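Local coordinates for protein carboxypeptidase D (Drosophila melanogaster, PDB 3MN8) that releases C-terminal arginine or lysine from peptides and proteins as a zinc metallocarboxypeptidase, here the first carboxypeptidase-like domain with its transthyretin-like domain, at residues 292-295 / 299-302; 58-63 / 120-125; 364-369 / 374-379. All coordinates share one frame; numbering follows the deposited sequence.

Interaction 1: residues 292-295 / 299-302; sequences FNYA and CFEL
Helix 289-296 lies against the start of strand 300-305 in the catalytic domain, a buried contact made by an aromatic pair, Y294 with F300, and a polar pair, N293 with E301. The chain turns back tightly, with N293 and C299 nearest neighbours, their CA atoms 5.2 Å apart. The rings form a T-shaped stack: the CE1 edge of Y294 comes over one face of F300, near its rim, with centroids 5.4 Å apart and planes at 80°. CG of Y294 is anti to the backbone N (chi1 -175°), which carries the ring over to F300 although its CB sets off to one side. Its hydroxyl goes on to bond D244. At the turn, the CA-H of Y294 meets the carbonyl of C299, with CA 3.3 Å from O.

N293 lays its amide beside the E301 carboxylate, the two planes 44° apart. Its ND2 is 3.1 Å from E301 OE1, but the angle is too poor for a hydrogen bond; ND2 is instead bonded to M289 O, and OD1 to K95 NZ. The amide is thus fixed from both ends, with a lysine at its oxygen and a carboxylate near its nitrogen, charges that would probably polarise it. The buried carboxylate of E301, about 7 Å from the side chain of zinc ligand H217, is satisfied at OE1 by its bond with S213 OG.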
ATOM      1  N   PHE A 292      -7.820   7.073  -4.144  1.00 30.22           N
ATOM      2  CA  PHE A 292      -8.179   6.411  -5.389  1.00 20.61           C
ATOM      3  C   PHE A 292      -8.243   4.894  -5.196  1.00 22.55           C
ATOM      4  O   PHE A 292      -9.179   4.235  -5.661  1.00 36.56           O
ATOM      5  CB  PHE A 292      -7.236   6.774  -6.528  1.00 12.07           C
ATOM      6  CG  PHE A 292      -7.411   5.911  -7.733  1.00 15.25           C
ATOM      7  CD1 PHE A 292      -8.302   6.274  -8.725  1.00 25.37           C
ATOM      8  CD2 PHE A 292      -6.704   4.718  -7.866  1.00 14.55           C
ATOM      9  CE1 PHE A 292      -8.491   5.470  -9.846  1.00 28.77           C
ATOM     10  CE2 PHE A 292      -6.878   3.917  -8.981  1.00 31.66           C
ATOM     11  CZ  PHE A 292      -7.776   4.289  -9.972  1.00 32.69           C
ATOM     12  N   ASN A 293      -7.265   4.350  -4.486  1.00 24.53           N
ATOM     13  CA  ASN A 293      -7.314   2.948  -4.090  1.00 33.80           C
ATOM     14  C   ASN A 293      -8.645   2.548  -3.438  1.00 31.51           C
ATOM     15  O   ASN A 293      -9.291   1.573  -3.841  1.00 33.59           O
ATOM     16  CB  ASN A 293      -6.147   2.623  -3.154  1.00 29.46           C
ATOM     17  CG  ASN A 293      -4.848   2.337  -3.909  1.00 34.98           C
ATOM     18  OD1 ASN A 293      -4.496   1.176  -4.158  1.00 21.16           O
ATOM     19  ND2 ASN A 293      -4.131   3.400  -4.275  1.00 36.71           N
ATOM     20  N   TYR A 294      -9.057   3.317  -2.440  1.00 26.84           N
ATOM     21  CA  TYR A 294     -10.210   2.945  -1.631  1.00 43.75           C
ATOM     22  C   TYR A 294     -11.505   3.036  -2.424  1.00 36.47           C
ATOM     23  O   TYR A 294     -12.346   2.137  -2.373  1.00 28.10           O
ATOM     24  CB  TYR A 294     -10.282   3.824  -0.375  1.00 38.85           C
ATOM     25  CG  TYR A 294     -11.381   3.444   0.595  1.00 38.87           C
ATOM     26  CD1 TYR A 294     -11.388   2.190   1.221  1.00 35.84           C
ATOM     27  CD2 TYR A 294     -12.407   4.344   0.902  1.00 31.28           C
ATOM     28  CE1 TYR A 294     -12.395   1.843   2.119  1.00 39.93           C
ATOM     29  CE2 TYR A 294     -13.416   4.011   1.797  1.00 27.99           C
ATOM     30  CZ  TYR A 294     -13.409   2.759   2.404  1.00 39.54           C
ATOM     31  OH  TYR A 294     -14.413   2.431   3.298  1.00 32.15           O
ATOM     32  N   ALA A 295     -11.638   4.128  -3.169  1.00 42.70           N
ATOM     33  CA  ALA A 295     -12.882   4.469  -3.854  1.00 33.51           C
ATOM     34  C   ALA A 295     -13.093   3.726  -5.170  1.00 31.66           C
ATOM     35  O   ALA A 295     -14.221   3.631  -5.638  1.00 41.00           O
ATOM     36  CB  ALA A 295     -12.955   5.971  -4.085  1.00 22.52           C
ATOM     37  N   CYS A 299      -8.794  -1.893  -2.347  1.00 13.12           N
ATOM     38  CA  CYS A 299      -7.551  -1.668  -1.622  1.00 17.17           C
ATOM     39  C   CYS A 299      -7.648  -0.571  -0.564  1.00 30.33           C
ATOM     40  O   CYS A 299      -8.284   0.460  -0.785  1.00 35.84           O
ATOM     41  CB  CYS A 299      -6.394  -1.371  -2.579  1.00 14.07           C
ATOM     42  SG  CYS A 299      -4.738  -1.554  -1.837  1.00 33.48           S
ATOM     43  N   PHE A 300      -7.002  -0.815   0.579  1.00 25.51           N
ATOM     44  CA  PHE A 300      -6.911   0.138   1.676  1.00 25.48           C
ATOM     45  C   PHE A 300      -5.493   0.721   1.753  1.00 28.12           C
ATOM     46  O   PHE A 300      -4.616   0.133   2.377  1.00 21.69           O
ATOM     47  CB  PHE A 300      -7.229  -0.554   3.008  1.00 37.96           C
ATOM     48  CG  PHE A 300      -8.673  -0.964   3.178  1.00 39.64           C
ATOM     49  CD1 PHE A 300      -9.221  -1.071   4.451  1.00 29.90           C
ATOM     50  CD2 PHE A 300      -9.481  -1.241   2.079  1.00 45.99           C
ATOM     51  CE1 PHE A 300     -10.550  -1.451   4.628  1.00 37.70           C
ATOM     52  CE2 PHE A 300     -10.812  -1.631   2.247  1.00 45.48           C
ATOM     53  CZ  PHE A 300     -11.345  -1.740   3.519  1.00 37.10           C
ATOM     54  N   GLU A 301      -5.267   1.872   1.123  1.00 31.29           N
ATOM     55  CA  GLU A 301      -3.942   2.490   1.116  1.00 18.25           C
ATOM     56  C   GLU A 301      -3.776   3.553   2.199  1.00 28.36           C
ATOM     57  O   GLU A 301      -4.631   4.424   2.377  1.00 33.33           O
ATOM     58  CB  GLU A 301      -3.645   3.083  -0.264  1.00 25.47           C
ATOM     59  CG  GLU A 301      -2.320   3.822  -0.370  1.00 31.88           C
ATOM     60  CD  GLU A 301      -1.899   4.061  -1.817  1.00 41.78           C
ATOM     61  OE1 GLU A 301      -1.628   3.069  -2.538  1.00 50.77           O
ATOM     62  OE2 GLU A 301      -1.835   5.239  -2.242  1.00 42.47           O
ATOM     63  N   LEU A 302      -2.662   3.482   2.918  1.00 36.00           N
ATOM     64  CA  LEU A 302      -2.250   4.568   3.808  1.00 36.19           C
ATOM     65  C   LEU A 302      -1.250   5.458   3.107  1.00 30.39           C
ATOM     66  O   LEU A 302      -0.545   5.018   2.201  1.00 35.52           O
ATOM     67  CB  LEU A 302      -1.573   4.024   5.069  1.00 35.95           C
ATOM     68  CG  LEU A 302      -2.420   3.239   6.061  1.00 38.60           C
ATOM     69  CD1 LEU A 302      -1.588   2.961   7.303  1.00 34.05           C
ATOM     70  CD2 LEU A 302      -3.683   4.010   6.408  1.00 31.27           C
TER

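Interaction 2: residues 58-63 / 120-125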
ATOM      1  N   PRO A  58      14.953 -17.354  -8.196  1.00 41.27           N
ATOM      2  CA  PRO A  58      14.133 -17.696  -9.365  1.00 40.97           C
ATOM      3  C   PRO A  58      12.646 -17.853  -9.070  1.00 50.95           C
ATOM      4  O   PRO A  58      11.836 -17.398  -9.875  1.00 63.33           O
ATOM      5  CB  PRO A  58      14.713 -19.042  -9.812  1.00 39.06           C
ATOM      6  CG  PRO A  58      16.125 -18.993  -9.377  1.00 34.36           C
ATOM      7  CD  PRO A  58      16.144 -18.214  -8.090  1.00 33.14           C
ATOM      8  N   ASN A  59      12.292 -18.475  -7.949  1.00 53.40           N
ATOM      9  CA  ASN A  59      10.889 -18.833  -7.712  1.00 66.38           C
ATOM     10  C   ASN A  59      10.079 -17.841  -6.862  1.00 52.93           C
ATOM     11  O   ASN A  59       8.857 -17.970  -6.733  1.00 31.60           O
ATOM     12  CB  ASN A  59      10.788 -20.237  -7.107  1.00 71.84           C
ATOM     13  CG  ASN A  59      11.558 -21.277  -7.906  1.00 77.51           C
ATOM     14  OD1 ASN A  59      12.503 -20.956  -8.624  1.00 75.41           O
ATOM     15  ND2 ASN A  59      11.161 -22.538  -7.771  1.00 79.37           N
ATOM     16  N   GLN A  60      10.756 -16.845  -6.302  1.00 38.69           N
ATOM     17  CA  GLN A  60      10.125 -15.983  -5.317  1.00 39.63           C
ATOM     18  C   GLN A  60      10.232 -14.499  -5.651  1.00 40.11           C
ATOM     19  O   GLN A  60       9.468 -13.678  -5.144  1.00 46.83           O
ATOM     20  CB  GLN A  60      10.710 -16.279  -3.943  1.00 42.45           C
ATOM     21  CG  GLN A  60      11.724 -17.412  -3.982  1.00 62.29           C
ATOM     22  CD  GLN A  60      11.637 -18.291  -2.761  1.00 68.66           C
ATOM     23  OE1 GLN A  60      12.611 -18.954  -2.375  1.00 61.85           O
ATOM     24  NE2 GLN A  60      10.461 -18.300  -2.135  1.00 60.39           N
ATOM     25  N   ALA A  61      11.174 -14.150  -6.510  1.00 32.37           N
ATOM     26  CA  ALA A  61      11.282 -12.774  -6.969  1.00 36.27           C
ATOM     27  C   ALA A  61      10.982 -12.700  -8.454  1.00 35.94           C
ATOM     28  O   ALA A  61      11.544 -13.469  -9.245  1.00 36.42           O
ATOM     29  CB  ALA A  61      12.658 -12.215  -6.678  1.00 43.33           C
ATOM     30  N   LYS A  62      10.086 -11.780  -8.813  1.00 35.02           N
ATOM     31  CA  LYS A  62       9.700 -11.548 -10.203  1.00 30.39           C
ATOM     32  C   LYS A  62       9.515 -10.066 -10.470  1.00 28.39           C
ATOM     33  O   LYS A  62       8.906  -9.363  -9.672  1.00 46.87           O
ATOM     34  CB  LYS A  62       8.406 -12.293 -10.532  1.00 30.47           C
ATOM     35  CG  LYS A  62       7.922 -12.091 -11.963  1.00 30.64           C
ATOM     36  CD  LYS A  62       6.745 -13.008 -12.262  1.00 54.70           C
ATOM     37  CE  LYS A  62       6.167 -12.739 -13.634  1.00 69.86           C
ATOM     38  NZ  LYS A  62       7.211 -12.795 -14.689  1.00 80.84           N
ATOM     39  N   VAL A  63      10.049  -9.592 -11.592  1.00 34.91           N
ATOM     40  CA  VAL A  63       9.936  -8.186 -11.953  1.00 29.54           C
ATOM     41  C   VAL A  63       8.764  -7.955 -12.879  1.00 36.36           C
ATOM     42  O   VAL A  63       8.556  -8.708 -13.827  1.00 43.80           O
ATOM     43  CB  VAL A  63      11.188  -7.675 -12.656  1.00 32.11           C
ATOM     44  CG1 VAL A  63      10.930  -6.301 -13.233  1.00 24.81           C
ATOM     45  CG2 VAL A  63      12.372  -7.646 -11.688  1.00 45.17           C
ATOM     46  N   GLY A 120      16.590 -12.265   1.239  1.00 43.80           N
ATOM     47  CA  GLY A 120      17.792 -12.832   1.833  1.00 39.95           C
ATOM     48  C   GLY A 120      17.615 -13.370   3.247  1.00 42.96           C
ATOM     49  O   GLY A 120      18.526 -13.994   3.796  1.00 43.59           O
ATOM     50  N   ASN A 121      16.444 -13.143   3.836  1.00 41.16           N
ATOM     51  CA  ASN A 121      16.192 -13.618   5.186  1.00 44.33           C
ATOM     52  C   ASN A 121      15.015 -14.574   5.354  1.00 44.65           C
ATOM     53  O   ASN A 121      14.954 -15.304   6.345  1.00 45.90           O
ATOM     54  CB  ASN A 121      16.047 -12.439   6.133  1.00 47.21           C
ATOM     55  CG  ASN A 121      17.371 -11.791   6.435  1.00 52.22           C
ATOM     56  OD1 ASN A 121      18.100 -12.222   7.333  1.00 50.98           O
ATOM     57  ND2 ASN A 121      17.701 -10.748   5.682  1.00 57.38           N
ATOM     58  N   HIS A 122      14.103 -14.578   4.385  1.00 28.20           N
ATOM     59  CA  HIS A 122      12.858 -15.349   4.477  1.00 42.88           C
ATOM     60  C   HIS A 122      13.033 -16.852   4.769  1.00 50.21           C
ATOM     61  O   HIS A 122      12.168 -17.473   5.392  1.00 51.27           O
ATOM     62  CB  HIS A 122      11.988 -15.157   3.220  1.00 57.15           C
ATOM     63  CG  HIS A 122      12.285 -16.132   2.120  1.00 63.93           C
ATOM     64  ND1 HIS A 122      13.211 -15.877   1.131  1.00 68.75           N
ATOM     65  CD2 HIS A 122      11.782 -17.363   1.859  1.00 55.31           C
ATOM     66  CE1 HIS A 122      13.265 -16.910   0.306  1.00 68.79           C
ATOM     67  NE2 HIS A 122      12.409 -17.824   0.725  1.00 58.48           N
ATOM     68  N   GLU A 123      14.129 -17.447   4.319  1.00 49.11           N
ATOM     69  CA  GLU A 123      14.368 -18.851   4.647  1.00 57.40           C
ATOM     70  C   GLU A 123      15.054 -19.032   6.007  1.00 54.13           C
ATOM     71  O   GLU A 123      14.978 -20.106   6.599  1.00 46.41           O
ATOM     72  CB  GLU A 123      15.162 -19.558   3.545  1.00 71.57           C
ATOM     73  CG  GLU A 123      14.383 -19.748   2.249  1.00 91.32           C
ATOM     74  CD  GLU A 123      14.984 -20.817   1.346  1.00107.68           C
ATOM     75  OE1 GLU A 123      16.192 -21.114   1.480  1.00113.09           O
ATOM     76  OE2 GLU A 123      14.244 -21.364   0.499  1.00114.25           O
ATOM     77  N   ARG A 124      15.706 -17.976   6.497  1.00 52.96           N
ATOM     78  CA  ARG A 124      16.452 -18.047   7.753  1.00 54.30           C
ATOM     79  C   ARG A 124      15.602 -17.644   8.940  1.00 49.14           C
ATOM     80  O   ARG A 124      15.697 -18.239  10.015  1.00 49.93           O
ATOM     81  CB  ARG A 124      17.719 -17.169   7.734  1.00 71.38           C
ATOM     82  CG  ARG A 124      17.926 -16.287   6.499  1.00 76.85           C
ATOM     83  CD  ARG A 124      18.955 -15.184   6.774  1.00 78.61           C
ATOM     84  NE  ARG A 124      20.070 -15.637   7.608  1.00 84.93           N
ATOM     85  CZ  ARG A 124      21.309 -15.860   7.164  1.00 92.79           C
ATOM     86  NH1 ARG A 124      21.607 -15.666   5.883  1.00 95.54           N
ATOM     87  NH2 ARG A 124      22.259 -16.273   8.000  1.00 88.30           N
ATOM     88  N   ILE A 125      14.785 -16.616   8.748  1.00 40.49           N
ATOM     89  CA  ILE A 125      13.943 -16.115   9.827  1.00 47.47           C
ATOM     90  C   ILE A 125      12.469 -16.518   9.668  1.00 57.30           C
ATOM     91  O   ILE A 125      11.799 -16.091   8.723  1.00 60.89           O
ATOM     92  CB  ILE A 125      14.057 -14.583   9.977  1.00 48.98           C
ATOM     93  CG1 ILE A 125      15.363 -14.201  10.681  1.00 54.18           C
ATOM     94  CG2 ILE A 125      12.871 -14.047  10.763  1.00 48.69           C
ATOM     95  CD1 ILE A 125      16.625 -14.571   9.922  1.00 57.86           C
TER
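Q60, just ahead of edge strand 61-68, reaches across to H122 in the bend that follows helix 106-121, and the two side chains make nearly all of a small, partly buried contact. G120 belongs to the last, weakly bonded turn of that helix. N121 then organises the bend: its backbone O accepts from both R124 N (2.8 Å) and I125 N (2.7 Å), while its side chain is tied to D31 N through OD1 and to Y117 O through ND2.

H122 comes next and points its ring at Q60. CG stands between the backbone N and the carbonyl carbon (chi1 89°), an orientation that lets ND1 bond back to L119 O in the helix and leaves NE2 on the side of the glutamine. Q60 OE1 lies 3.3 Å from H122 NE2, at the ring's edge, with the amide plane turned 77° from the imidazole. E123 adds a little at the margin: its CB sits 4.3 Å above one face of the H122 ring, toward the rim, and its OE2 ends 4.1 Å from Q60 OE1. R124 turns aside to touch D31. I125 closes the segment as the N-cap residue of helix 126-134, the helix whose V132 also packs against H122; the glycan on N133 is nearby, about 6 Å from the H122 side chain.

The connection between helices 106-121 and 126-134 here meets the start of edge strand 61-68, at the periphery of the alpha/beta fold of M14 zinc carboxypeptidases and away from its metal site.

Interaction 3: residues 364-369 / 374-379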
ATOM      1  N   LYS A 364     -18.964   0.168   1.891  1.00 31.21           N
ATOM      2  CA  LYS A 364     -17.742  -0.348   1.291  1.00 34.21           C
ATOM      3  C   LYS A 364     -17.775  -1.865   1.160  1.00 37.79           C
ATOM      4  O   LYS A 364     -17.164  -2.568   1.955  1.00 43.33           O
ATOM      5  CB  LYS A 364     -16.519   0.071   2.099  1.00 35.20           C
ATOM      6  CG  LYS A 364     -15.194  -0.367   1.489  1.00 28.08           C
ATOM      7  CD  LYS A 364     -15.112   0.069   0.045  1.00 30.08           C
ATOM      8  CE  LYS A 364     -13.701  -0.021  -0.526  1.00 30.11           C
ATOM      9  NZ  LYS A 364     -13.774   0.104  -2.010  1.00 27.57           N
ATOM     10  N   PRO A 365     -18.493  -2.370   0.149  1.00 36.11           N
ATOM     11  CA  PRO A 365     -18.501  -3.798  -0.174  1.00 35.39           C
ATOM     12  C   PRO A 365     -17.171  -4.223  -0.778  1.00 40.78           C
ATOM     13  O   PRO A 365     -16.453  -3.395  -1.349  1.00 37.00           O
ATOM     14  CB  PRO A 365     -19.592  -3.917  -1.243  1.00 43.91           C
ATOM     15  CG  PRO A 365     -20.176  -2.557  -1.410  1.00 45.48           C
ATOM     16  CD  PRO A 365     -19.216  -1.575  -0.851  1.00 46.06           C
ATOM     17  N   MET A 366     -16.846  -5.503  -0.651  1.00 39.85           N
ATOM     18  CA  MET A 366     -15.684  -6.054  -1.333  1.00 30.80           C
ATOM     19  C   MET A 366     -16.186  -6.711  -2.584  1.00 31.92           C
ATOM     20  O   MET A 366     -17.218  -7.361  -2.557  1.00 40.56           O
ATOM     21  CB  MET A 366     -14.987  -7.102  -0.477  1.00 41.34           C
ATOM     22  CG  MET A 366     -14.247  -6.545   0.728  1.00 41.26           C
ATOM     23  SD  MET A 366     -12.955  -5.380   0.270  1.00 30.72           S
ATOM     24  CE  MET A 366     -13.727  -3.827   0.747  1.00 44.19           C
ATOM     25  N   ARG A 367     -15.454  -6.540  -3.676  1.00 29.15           N
ATOM     26  CA  ARG A 367     -15.808  -7.164  -4.943  1.00 31.61           C
ATOM     27  C   ARG A 367     -14.931  -8.398  -5.147  1.00 31.08           C
ATOM     28  O   ARG A 367     -13.705  -8.296  -5.138  1.00 51.63           O
ATOM     29  CB  ARG A 367     -15.626  -6.143  -6.072  1.00 42.60           C
ATOM     30  CG  ARG A 367     -15.906  -6.653  -7.451  1.00 54.56           C
ATOM     31  CD  ARG A 367     -14.596  -6.941  -8.150  1.00 68.77           C
ATOM     32  NE  ARG A 367     -14.639  -6.461  -9.517  1.00 83.46           N
ATOM     33  CZ  ARG A 367     -13.912  -5.475 -10.038  1.00 91.58           C
ATOM     34  NH1 ARG A 367     -13.002  -4.815  -9.331  1.00 98.13           N
ATOM     35  NH2 ARG A 367     -14.102  -5.168 -11.313  1.00 90.23           N
ATOM     36  N   THR A 368     -15.538  -9.572  -5.294  1.00 18.91           N
ATOM     37  CA  THR A 368     -14.728 -10.785  -5.410  1.00 26.08           C
ATOM     38  C   THR A 368     -13.876 -10.799  -6.670  1.00 31.20           C
ATOM     39  O   THR A 368     -14.219 -10.178  -7.690  1.00 30.41           O
ATOM     40  CB  THR A 368     -15.554 -12.080  -5.379  1.00 22.12           C
ATOM     41  OG1 THR A 368     -16.376 -12.155  -6.548  1.00 21.63           O
ATOM     42  CG2 THR A 368     -16.415 -12.148  -4.116  1.00 18.73           C
ATOM     43  N   SER A 369     -12.761 -11.518  -6.581  1.00 25.89           N
ATOM     44  CA  SER A 369     -11.839 -11.698  -7.690  1.00 16.48           C
ATOM     45  C   SER A 369     -12.423 -12.669  -8.723  1.00 34.89           C
ATOM     46  O   SER A 369     -13.508 -13.226  -8.534  1.00 45.06           O
ATOM     47  CB  SER A 369     -10.515 -12.247  -7.165  1.00 13.61           C
ATOM     48  OG  SER A 369     -10.636 -13.631  -6.871  1.00 19.15           O
ATOM     49  N   TYR A 374     -12.402 -12.978  -1.690  1.00 30.15           N
ATOM     50  CA  TYR A 374     -12.493 -11.668  -1.066  1.00 32.91           C
ATOM     51  C   TYR A 374     -11.743 -11.717   0.261  1.00 42.14           C
ATOM     52  O   TYR A 374     -11.652 -12.765   0.909  1.00 31.36           O
ATOM     53  CB  TYR A 374     -13.944 -11.273  -0.814  1.00 27.00           C
ATOM     54  CG  TYR A 374     -14.529 -11.968   0.390  1.00 33.31           C
ATOM     55  CD1 TYR A 374     -15.196 -13.190   0.263  1.00 21.73           C
ATOM     56  CD2 TYR A 374     -14.389 -11.419   1.665  1.00 32.27           C
ATOM     57  CE1 TYR A 374     -15.709 -13.844   1.385  1.00 33.36           C
ATOM     58  CE2 TYR A 374     -14.898 -12.062   2.783  1.00 32.64           C
ATOM     59  CZ  TYR A 374     -15.556 -13.270   2.635  1.00 31.31           C
ATOM     60  OH  TYR A 374     -16.060 -13.894   3.745  1.00 33.58           O
ATOM     61  N   TRP A 375     -11.187 -10.576   0.645  1.00 33.20           N
ATOM     62  CA  TRP A 375     -10.577 -10.416   1.943  1.00 17.18           C
ATOM     63  C   TRP A 375     -11.205  -9.172   2.523  1.00 32.88           C
ATOM     64  O   TRP A 375     -11.167  -8.112   1.892  1.00 37.48           O
ATOM     65  CB  TRP A 375      -9.073 -10.176   1.818  1.00 21.54           C
ATOM     66  CG  TRP A 375      -8.347 -11.200   1.030  1.00 23.82           C
ATOM     67  CD1 TRP A 375      -7.540 -12.201   1.514  1.00 22.84           C
ATOM     68  CD2 TRP A 375      -8.330 -11.323  -0.396  1.00 27.76           C
ATOM     69  NE1 TRP A 375      -7.040 -12.948   0.471  1.00 19.69           N
ATOM     70  CE2 TRP A 375      -7.513 -12.432  -0.710  1.00 29.42           C
ATOM     71  CE3 TRP A 375      -8.936 -10.610  -1.441  1.00 17.01           C
ATOM     72  CZ2 TRP A 375      -7.294 -12.841  -2.016  1.00 22.42           C
ATOM     73  CZ3 TRP A 375      -8.723 -11.024  -2.734  1.00 16.69           C
ATOM     74  CH2 TRP A 375      -7.909 -12.125  -3.013  1.00 18.42           C
ATOM     75  N   ARG A 376     -11.785  -9.280   3.713  1.00 27.93           N
ATOM     76  CA  ARG A 376     -12.380  -8.112   4.340  1.00 21.18           C
ATOM     77  C   ARG A 376     -11.663  -7.818   5.641  1.00 33.96           C
ATOM     78  O   ARG A 376     -11.822  -8.518   6.653  1.00 23.31           O
ATOM     79  CB  ARG A 376     -13.879  -8.301   4.561  1.00 25.89           C
ATOM     80  CG  ARG A 376     -14.567  -7.143   5.277  1.00 35.50           C
ATOM     81  CD  ARG A 376     -14.543  -5.865   4.463  1.00 33.46           C
ATOM     82  NE  ARG A 376     -15.169  -4.752   5.179  1.00 41.17           N
ATOM     83  CZ  ARG A 376     -15.194  -3.491   4.755  1.00 46.42           C
ATOM     84  NH1 ARG A 376     -14.622  -3.148   3.611  1.00 68.32           N
ATOM     85  NH2 ARG A 376     -15.796  -2.562   5.477  1.00 53.41           N
ATOM     86  N   LEU A 377     -10.843  -6.780   5.597  1.00 30.83           N
ATOM     87  CA  LEU A 377     -10.072  -6.401   6.762  1.00 29.47           C
ATOM     88  C   LEU A 377     -11.031  -5.946   7.835  1.00 25.08           C
ATOM     89  O   LEU A 377     -11.926  -5.148   7.575  1.00 39.22           O
ATOM     90  CB  LEU A 377      -9.110  -5.273   6.408  1.00 22.50           C
ATOM     91  CG  LEU A 377      -8.130  -5.570   5.279  1.00 29.04           C
ATOM     92  CD1 LEU A 377      -7.091  -4.468   5.213  1.00 28.52           C
ATOM     93  CD2 LEU A 377      -7.478  -6.932   5.468  1.00 26.58           C
ATOM     94  N   LEU A 378     -10.839  -6.431   9.049  1.00 36.31           N
ATOM     95  CA  LEU A 378     -11.733  -6.052  10.129  1.00 32.64           C
ATOM     96  C   LEU A 378     -11.008  -5.817  11.451  1.00 18.09           C
ATOM     97  O   LEU A 378     -10.032  -6.468  11.782  1.00 31.29           O
ATOM     98  CB  LEU A 378     -12.857  -7.091  10.294  1.00 27.21           C
ATOM     99  CG  LEU A 378     -13.953  -7.186   9.214  1.00 22.92           C
ATOM    100  CD1 LEU A 378     -14.821  -8.409   9.412  1.00 25.44           C
ATOM    101  CD2 LEU A 378     -14.828  -5.944   9.190  1.00 23.68           C
ATOM    102  N   THR A 379     -11.501  -4.841  12.184  1.00 36.01           N
ATOM    103  CA  THR A 379     -11.146  -4.645  13.565  1.00 40.00           C
ATOM    104  C   THR A 379     -11.737  -5.810  14.335  1.00 44.47           C
ATOM    105  O   THR A 379     -12.726  -6.395  13.893  1.00 36.28           O
ATOM    106  CB  THR A 379     -11.784  -3.341  14.041  1.00 50.51           C
ATOM    107  OG1 THR A 379     -11.077  -2.247  13.445  1.00 59.55           O
ATOM    108  CG2 THR A 379     -11.752  -3.210  15.567  1.00 66.23           C
TER
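Apolar contact between M366 and Y374 begins the joint, their CB atoms 4.3 Å apart, and T368 adds its methyl, with CG2 4.2 Å from Y374 CB. No backbone hydrogen bonds join the segments; strands 366-367 and 373-376 belong to different sheets of the transthyretin-like domain, and the chain passes from one to the other here.

M366 folds over the backbone of its partner strand, its SD 3.6 Å from W375 O, and its terminal methyl CE comes to the edge of the R376 guanidinium. The bends at chi2 (-60°) and chi3 (106°) bring that methyl round.

The polar contacts centre on R376. K364 O lies over one face of its guanidinium, 3.5 Å from CZ, and is badly angled for a hydrogen bond. NH2 makes a salt bridge to D244 of the catalytic domain, while K364 NZ probably bonds Y294 O, and also bonds S297 O. A leucine in place of R376 would probably leave D244 without this salt-bridge mate and the K364 carbonyl without the cationic face beneath it.

With K364 NZ and R376 NH1 6.5 Å apart, the carboxylate of D244 probably offsets two like charges at the boundary between the domains.

How the interactions relate
From the N terminus, interaction 2 comes first, closing a long loop of 56 residues that contains strand 74-80, strand 93-97 and most of helix 106-121. Interactions 1 and 3 follow as short turns, so the three lie in series, none nested or crossed. Interactions 1 and 2 reach the same eight-stranded sheet, at inner strand 300-305 and edge strand 61-68, with nearest atoms about 18 Å apart. Interaction 3 belongs to the transthyretin-like domain yet touches interaction 1, joined to it by the lysine bond and the packing of M366, R376 and L377 round F300. Together these two join the domains, while interaction 2 stands apart at the catalytic domain's periphery.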